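Local coordinates for DUF683-containing protein (Cyanothece, PDB 3CSX) that is a helical metalloprotein of the DUF683 family, associated with nitrogen fixation, whose precise molecular role remains unknown, at residues B[55-58]-B[59-62]. Residues are numbered along the deposited sequence; the frame is centred on the assembly and turned at random.
Sequences TAEK and TYEI
Thr55 O accepts a hydrogen bond from the backbone N of Thr59 at 3.1 Å, the first of four successive i to i+4 bonds that identify 55-62 as regular alpha-helix: Tyr60 N follows to Ala56 O and Glu61 N to Glu57 O, while Ile62 N to Lys58 O, at 3.3 Å, is weak. The same Thr55 oxygen takes a second bond from the Thr59 hydroxyl, OG1 to O 2.9 Å. The two donors approach from opposite faces of the carbonyl plane: OG1 sits 36° above it, whereas the amide N is tilted 20° toward the other face, so both grip one acceptor without competing for the same space. The hydroxyl is placed there by chi1 of -59°, which sets OG1 beside its own backbone N and turned back toward the preceding turn. A valine here would probably leave Thr55 O with the amide N of the same residue as its sole donor from 59-62, losing the second grip on that oxygen. One turn along, Ile62 lays its CG2 branch against Lys58 O at 3.5 Å. On another side of the helix, the side chains of Glu57 and Glu61 come together, OE2 to OE2 so short in the model that the detail of their meeting is doubtful. Tyr60 rests CB on Ala56 O, 3.3 Å away. Within the Rop-like helical hairpin, this face turns to helix 14-44: Thr55 touches Leu41, Lys58 and Thr59 both touch Met34, and Ile62 touches Ala31; Thr55 OG1 bonds back to Asn51 O, and Tyr60 packs on Asp40 of the second subunit.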
# COMPACT_ATOMS: atom_id res chain seq x y z
N THR B 55 7.66 11.82 -16.09
CA THR B 55 8.43 10.64 -15.80
C THR B 55 8.30 10.24 -14.34
O THR B 55 8.09 9.08 -14.06
CB THR B 55 9.92 10.81 -16.22
OG1 THR B 55 10.00 11.14 -17.63
CG2 THR B 55 10.70 9.54 -15.97
N ALA B 56 8.41 11.20 -13.41
CA ALA B 56 8.18 10.93 -11.98
C ALA B 56 6.78 10.39 -11.66
O ALA B 56 6.62 9.49 -10.88
CB ALA B 56 8.46 12.17 -11.18
N GLU B 57 5.75 10.96 -12.29
CA GLU B 57 4.39 10.44 -12.08
C GLU B 57 4.27 8.99 -12.49
O GLU B 57 3.69 8.22 -11.77
CB GLU B 57 3.34 11.33 -12.78
CG GLU B 57 1.88 10.77 -12.76
CD GLU B 57 1.30 10.63 -11.37
OE1 GLU B 57 1.74 11.36 -10.46
OE2 GLU B 57 0.39 9.79 -11.18
N LYS B 58 4.78 8.63 -13.67
CA LYS B 58 4.71 7.27 -14.20
C LYS B 58 5.41 6.29 -13.24
O LYS B 58 4.91 5.20 -12.90
CB LYS B 58 5.42 7.34 -15.56
CG LYS B 58 5.14 6.26 -16.60
CD LYS B 58 5.43 6.88 -18.01
CE LYS B 58 6.91 7.38 -18.13
NZ LYS B 58 7.20 8.75 -18.76
N THR B 59 6.58 6.72 -12.79
CA THR B 59 7.37 5.95 -11.85
C THR B 59 6.61 5.79 -10.53
O THR B 59 6.53 4.69 -9.97
CB THR B 59 8.73 6.63 -11.63
OG1 THR B 59 9.40 6.73 -12.89
CG2 THR B 59 9.59 5.77 -10.67
N TYR B 60 6.04 6.87 -10.04
CA TYR B 60 5.30 6.83 -8.77
C TYR B 60 4.17 5.81 -8.83
O TYR B 60 4.00 5.00 -7.92
CB TYR B 60 4.76 8.21 -8.42
CG TYR B 60 3.71 8.12 -7.35
CD1 TYR B 60 4.06 7.90 -6.02
CD2 TYR B 60 2.35 8.23 -7.69
CE1 TYR B 60 3.09 7.79 -5.05
CE2 TYR B 60 1.37 8.11 -6.74
CZ TYR B 60 1.75 7.91 -5.41
OH TYR B 60 0.76 7.79 -4.44
N GLU B 61 3.41 5.82 -9.93
CA GLU B 61 2.25 4.98 -10.03
C GLU B 61 2.56 3.52 -9.99
O GLU B 61 1.88 2.76 -9.33
CB GLU B 61 1.46 5.36 -11.29
CG GLU B 61 0.87 6.76 -11.18
CD GLU B 61 -0.04 6.98 -9.95
OE1 GLU B 61 -0.56 6.00 -9.36
OE2 GLU B 61 -0.24 8.16 -9.59
N ILE B 62 3.62 3.11 -10.70
CA ILE B 62 4.03 1.74 -10.69
C ILE B 62 4.52 1.29 -9.28
O ILE B 62 4.18 0.22 -8.79
CB ILE B 62 5.03 1.41 -11.88
CG1 ILE B 62 5.27 -0.10 -12.00
CG2 ILE B 62 6.35 2.17 -11.81
CD1 ILE B 62 6.03 -0.68 -10.89